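Local coordinates for uncharacterized protein (PDB 4FS7), which is of unknown function but, as an extracellular leucine-rich repeat protein of the BspA type, probably binds other proteins, at residues N195-E206 with S218-K229. Residues are numbered along the deposited sequence; the frame is centred on the assembly and turned at random. Where two conformers were deposited one is given.
Sequences NLKIIRDYCFAE and SLYYLGDFALSK
Ile199 and Leu222 run alongside each other on the inner face of two successive leucine-rich repeat coils, a compact example of how solenoids stack equivalent positions. Ile199 carries CG1 beside its backbone N (chi1 -65°), bringing CD1 to 3.8 Å from Leu222 CD2 and against Leu219, while CG2 rests on Ala226 CB; this is the buried, close-packed part. The parallel backbones are hydrogen-bonded from Ile199 N to Tyr221 O (3.1 Å) and from Gly223 N to Ile199 O (2.8 Å). Beyond the strands, Asp201 OD1 accepts a hydrogen bond from Asp224 N (2.9 Å) above the carboxylate plane. The carboxylates stack, planes 3° apart; a water donating to both OD2 atoms probably eases their repulsion, and Asp224 OD1 takes a hydrogen bond from Lys246 N of the next coil. With an alanine at Asp201, Asp224 N is likely to lose this acceptor, and the water one of its two carboxylates. By contrast, the exposed Tyr202 and partly exposed Phe225 set their rings 6° from parallel yet hardly overlapping (centroids 5.1 Å apart), Tyr202 CE1 touching Phe225 CB. Strand 198-199 continues the parallel sheet from 175-176, and strand 221-222 passes it to 243-244, where Leu244 meets Leu222.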
loop_
_atom_site.group_PDB
_atom_site.type_symbol
_atom_site.label_atom_id
_atom_site.label_comp_id
_atom_site.label_asym_id
_atom_site.label_seq_id
_atom_site.Cartn_x
_atom_site.Cartn_y
_atom_site.Cartn_z
ATOM N N ASN A 195 -8.083 -16.801 -2.360
ATOM C CA ASN A 195 -6.876 -17.558 -2.044
ATOM C C ASN A 195 -5.615 -16.677 -2.059
ATOM O O ASN A 195 -4.520 -17.155 -2.276
ATOM C CB ASN A 195 -6.705 -18.718 -3.022
ATOM C CG ASN A 195 -5.919 -19.870 -2.440
ATOM O OD1 ASN A 195 -5.091 -20.448 -3.127
ATOM N ND2 ASN A 195 -6.189 -20.227 -1.183
ATOM N N LEU A 196 -5.777 -15.380 -1.823
ATOM C CA LEU A 196 -4.642 -14.454 -1.804
ATOM C C LEU A 196 -3.625 -14.912 -0.763
ATOM O O LEU A 196 -4.003 -15.284 0.349
ATOM C CB LEU A 196 -5.114 -13.026 -1.475
ATOM C CG LEU A 196 -4.102 -11.934 -1.760
ATOM C CD1 LEU A 196 -3.868 -11.737 -3.259
ATOM C CD2 LEU A 196 -4.522 -10.630 -1.101
ATOM N N LYS A 197 -2.351 -14.839 -1.136
ATOM C CA LYS A 197 -1.210 -15.256 -0.295
ATOM C C LYS A 197 -0.390 -14.096 0.246
ATOM O O LYS A 197 0.031 -14.087 1.397
ATOM C CB LYS A 197 -0.258 -16.141 -1.097
ATOM C CG LYS A 197 -0.908 -17.434 -1.689
ATOM C CD LYS A 197 -1.318 -18.456 -0.590
ATOM C CE LYS A 197 -2.164 -19.612 -1.093
ATOM N NZ LYS A 197 -1.375 -20.569 -1.910
ATOM N N ILE A 198 -0.167 -13.108 -0.620
ATOM C CA ILE A 198 0.809 -12.024 -0.374
ATOM C C ILE A 198 0.267 -10.676 -0.793
ATOM O O ILE A 198 -0.237 -10.553 -1.915
ATOM C CB ILE A 198 2.121 -12.337 -1.195
ATOM C CG1 ILE A 198 2.786 -13.614 -0.704
ATOM C CG2 ILE A 198 3.072 -11.127 -1.191
ATOM C CD1 ILE A 198 3.870 -14.131 -1.649
ATOM N N ILE A 199 0.412 -9.679 0.072
ATOM C CA ILE A 199 0.204 -8.264 -0.273
ATOM C C ILE A 199 1.572 -7.614 -0.144
ATOM O O ILE A 199 2.160 -7.594 0.950
ATOM C CB ILE A 199 -0.840 -7.579 0.630
ATOM C CG1 ILE A 199 -2.215 -8.206 0.410
ATOM C CG2 ILE A 199 -0.838 -6.080 0.413
ATOM C CD1 ILE A 199 -3.301 -7.752 1.390
ATOM N N ARG A 200 2.092 -7.092 -1.250
ATOM C CA ARG A 200 3.420 -6.504 -1.280
ATOM C C ARG A 200 3.455 -5.083 -0.747
ATOM O O ARG A 200 2.435 -4.490 -0.396
ATOM C CB ARG A 200 4.002 -6.611 -2.695
ATOM C CG ARG A 200 4.316 -8.048 -3.091
ATOM C CD ARG A 200 5.153 -8.104 -4.359
ATOM N NE ARG A 200 5.556 -9.459 -4.728
ATOM C CZ ARG A 200 5.869 -9.846 -5.979
ATOM N NH1 ARG A 200 5.772 -8.978 -6.990
ATOM N NH2 ARG A 200 6.220 -11.118 -6.235
ATOM N N ASP A 201 4.660 -4.532 -0.711
ATOM C CA ASP A 201 4.900 -3.227 -0.088
ATOM C C ASP A 201 4.015 -2.149 -0.658
ATOM O O ASP A 201 3.797 -2.107 -1.875
ATOM C CB ASP A 201 6.368 -2.787 -0.285
ATOM C CG ASP A 201 7.421 -3.721 0.264
ATOM O OD1 ASP A 201 7.138 -4.626 1.016
ATOM O OD2 ASP A 201 8.618 -3.497 -0.064
ATOM N N TYR A 202 3.531 -1.212 0.166
ATOM C CA TYR A 202 2.805 -0.036 -0.235
ATOM C C TYR A 202 1.489 -0.326 -0.934
ATOM O O TYR A 202 0.901 0.619 -1.433
ATOM C CB TYR A 202 3.682 0.850 -1.139
ATOM C CG TYR A 202 4.906 1.369 -0.442
ATOM C CD1 TYR A 202 4.853 2.464 0.414
ATOM C CD2 TYR A 202 6.098 0.759 -0.633
ATOM C CE1 TYR A 202 6.015 2.930 1.052
ATOM C CE2 TYR A 202 7.271 1.200 0.025
ATOM C CZ TYR A 202 7.199 2.271 0.876
ATOM O OH TYR A 202 8.346 2.712 1.502
ATOM N N CYS A 203 0.974 -1.551 -0.896
ATOM C CA CYS A 203 -0.164 -1.881 -1.771
ATOM C C CYS A 203 -1.357 -0.933 -1.602
ATOM O O CYS A 203 -1.957 -0.516 -2.596
ATOM C CB CYS A 203 -0.553 -3.335 -1.554
ATOM S SG CYS A 203 -1.738 -3.962 -2.714
ATOM N N PHE A 204 -1.717 -0.655 -0.335
ATOM C CA PHE A 204 -2.858 0.183 -0.016
ATOM C C PHE A 204 -2.415 1.444 0.720
ATOM O O PHE A 204 -3.238 2.124 1.324
ATOM C CB PHE A 204 -3.926 -0.561 0.790
ATOM C CG PHE A 204 -4.471 -1.754 0.091
ATOM C CD1 PHE A 204 -5.475 -1.599 -0.879
ATOM C CD2 PHE A 204 -3.997 -3.018 0.351
ATOM C CE1 PHE A 204 -5.991 -2.655 -1.547
ATOM C CE2 PHE A 204 -4.542 -4.110 -0.330
ATOM C CZ PHE A 204 -5.559 -3.909 -1.244
ATOM N N ALA A 205 -1.140 1.835 0.589
ATOM C CA ALA A 205 -0.688 3.055 1.253
ATOM C C ALA A 205 -1.462 4.265 0.798
ATOM O O ALA A 205 -1.665 4.433 -0.391
ATOM C CB ALA A 205 0.808 3.239 1.058
ATOM N N GLU A 206 -1.916 5.085 1.750
ATOM C CA GLU A 206 -2.635 6.315 1.457
ATOM C C GLU A 206 -4.048 6.063 0.943
ATOM O O GLU A 206 -4.660 6.981 0.452
ATOM C CB GLU A 206 -1.834 7.252 0.528
ATOM C CG GLU A 206 -0.497 7.702 1.119
ATOM C CD GLU A 206 0.202 8.804 0.310
ATOM O OE1 GLU A 206 -0.217 9.138 -0.835
ATOM O OE2 GLU A 206 1.207 9.346 0.832
ATOM N N SER A 218 -5.817 -17.829 3.662
ATOM C CA SER A 218 -4.590 -18.107 2.921
ATOM C C SER A 218 -3.517 -16.976 2.995
ATOM O O SER A 218 -2.379 -17.201 2.643
ATOM C CB SER A 218 -4.906 -18.361 1.435
ATOM O OG SER A 218 -5.727 -17.289 0.950
ATOM N N LEU A 219 -3.926 -15.773 3.378
ATOM C CA LEU A 219 -3.064 -14.623 3.336
ATOM C C LEU A 219 -2.087 -14.647 4.498
ATOM O O LEU A 219 -2.488 -14.644 5.657
ATOM C CB LEU A 219 -3.912 -13.358 3.364
ATOM C CG LEU A 219 -3.179 -12.027 3.439
ATOM C CD1 LEU A 219 -2.295 -11.765 2.245
ATOM C CD2 LEU A 219 -4.195 -10.918 3.596
ATOM N N TYR A 220 -0.793 -14.714 4.175
ATOM C CA TYR A 220 0.197 -14.890 5.246
ATOM C C TYR A 220 1.207 -13.775 5.372
ATOM O O TYR A 220 1.971 -13.761 6.332
ATOM C CB TYR A 220 0.892 -16.250 5.128
ATOM C CG TYR A 220 1.737 -16.417 3.919
ATOM C CD1 TYR A 220 2.993 -15.862 3.844
ATOM C CD2 TYR A 220 1.263 -17.143 2.816
ATOM C CE1 TYR A 220 3.783 -16.039 2.697
ATOM C CE2 TYR A 220 2.030 -17.306 1.677
ATOM C CZ TYR A 220 3.288 -16.736 1.625
ATOM O OH TYR A 220 4.099 -16.893 0.526
ATOM N N TYR A 221 1.225 -12.843 4.412
ATOM C CA TYR A 221 2.236 -11.800 4.351
ATOM C C TYR A 221 1.682 -10.460 4.011
ATOM O O TYR A 221 0.973 -10.320 3.019
ATOM C CB TYR A 221 3.315 -12.193 3.324
ATOM C CG TYR A 221 4.441 -11.183 3.170
ATOM C CD1 TYR A 221 4.347 -10.087 2.311
ATOM C CD2 TYR A 221 5.572 -11.294 3.925
ATOM C CE1 TYR A 221 5.381 -9.182 2.184
ATOM C CE2 TYR A 221 6.597 -10.360 3.838
ATOM C CZ TYR A 221 6.492 -9.294 2.970
ATOM O OH TYR A 221 7.528 -8.362 2.857
ATOM N N LEU A 222 2.056 -9.454 4.788
ATOM C CA LEU A 222 1.803 -8.024 4.454
ATOM C C LEU A 222 3.127 -7.291 4.418
ATOM O O LEU A 222 3.867 -7.294 5.389
ATOM C CB LEU A 222 0.936 -7.257 5.477
ATOM C CG LEU A 222 -0.429 -7.804 5.816
ATOM C CD1 LEU A 222 -1.144 -6.967 6.894
ATOM C CD2 LEU A 222 -1.320 -7.967 4.620
ATOM N N GLY A 223 3.416 -6.632 3.294
ATOM C CA GLY A 223 4.676 -5.960 3.071
ATOM C C GLY A 223 4.787 -4.595 3.749
ATOM O O GLY A 223 3.860 -4.080 4.411
ATOM N N ASP A 224 5.949 -4.003 3.575
ATOM C CA ASP A 224 6.272 -2.751 4.199
ATOM C C ASP A 224 5.270 -1.664 3.803
ATOM O O ASP A 224 4.947 -1.532 2.621
ATOM C CB ASP A 224 7.682 -2.252 3.797
ATOM C CG ASP A 224 8.836 -3.142 4.234
ATOM O OD1 ASP A 224 8.626 -4.132 4.940
ATOM O OD2 ASP A 224 9.971 -2.795 3.842
ATOM N N PHE A 225 4.738 -0.914 4.764
ATOM C CA PHE A 225 3.798 0.153 4.524
ATOM C C PHE A 225 2.518 -0.296 3.795
ATOM O O PHE A 225 1.790 0.515 3.260
ATOM C CB PHE A 225 4.429 1.332 3.740
ATOM C CG PHE A 225 5.481 2.082 4.495
ATOM C CD1 PHE A 225 5.133 3.187 5.288
ATOM C CD2 PHE A 225 6.804 1.755 4.379
ATOM C CE1 PHE A 225 6.098 3.901 5.965
ATOM C CE2 PHE A 225 7.769 2.490 5.082
ATOM C CZ PHE A 225 7.403 3.545 5.838
ATOM N N ALA A 226 2.178 -1.598 3.824
ATOM C CA ALA A 226 1.074 -2.074 2.977
ATOM C C ALA A 226 -0.264 -1.485 3.285
ATOM O O ALA A 226 -1.099 -1.336 2.376
ATOM C CB ALA A 226 0.998 -3.601 2.957
ATOM N N LEU A 227 -0.485 -1.168 4.565
ATOM C CA LEU A 227 -1.746 -0.588 5.016
ATOM C C LEU A 227 -1.479 0.757 5.686
ATOM O O LEU A 227 -2.259 1.188 6.526
ATOM C CB LEU A 227 -2.503 -1.567 5.924
ATOM C CG LEU A 227 -3.052 -2.809 5.225
ATOM C CD1 LEU A 227 -3.554 -3.832 6.254
ATOM C CD2 LEU A 227 -4.187 -2.355 4.313
ATOM N N SER A 228 -0.426 1.445 5.295
ATOM C CA SER A 228 -0.103 2.740 5.895
ATOM C C SER A 228 -1.083 3.796 5.464
ATOM O O SER A 228 -1.513 3.854 4.300
ATOM C CB SER A 228 1.303 3.120 5.480
ATOM O OG SER A 228 1.625 4.428 5.878
ATOM N N LYS A 229 -1.443 4.683 6.378
ATOM C CA LYS A 229 -2.366 5.778 6.079
ATOM C C LYS A 229 -3.648 5.262 5.446
ATOM O O LYS A 229 -4.118 5.783 4.427
ATOM C CB LYS A 229 -1.705 6.826 5.195
ATOM C CG LYS A 229 -0.670 7.631 5.937
ATOM C CD LYS A 229 -1.302 8.667 6.875
ATOM C CE LYS A 229 -0.209 9.379 7.543
ATOM N NZ LYS A 229 -0.593 9.944 8.825
HETATM O O HOH W 1 10.366 -1.458 1.434
#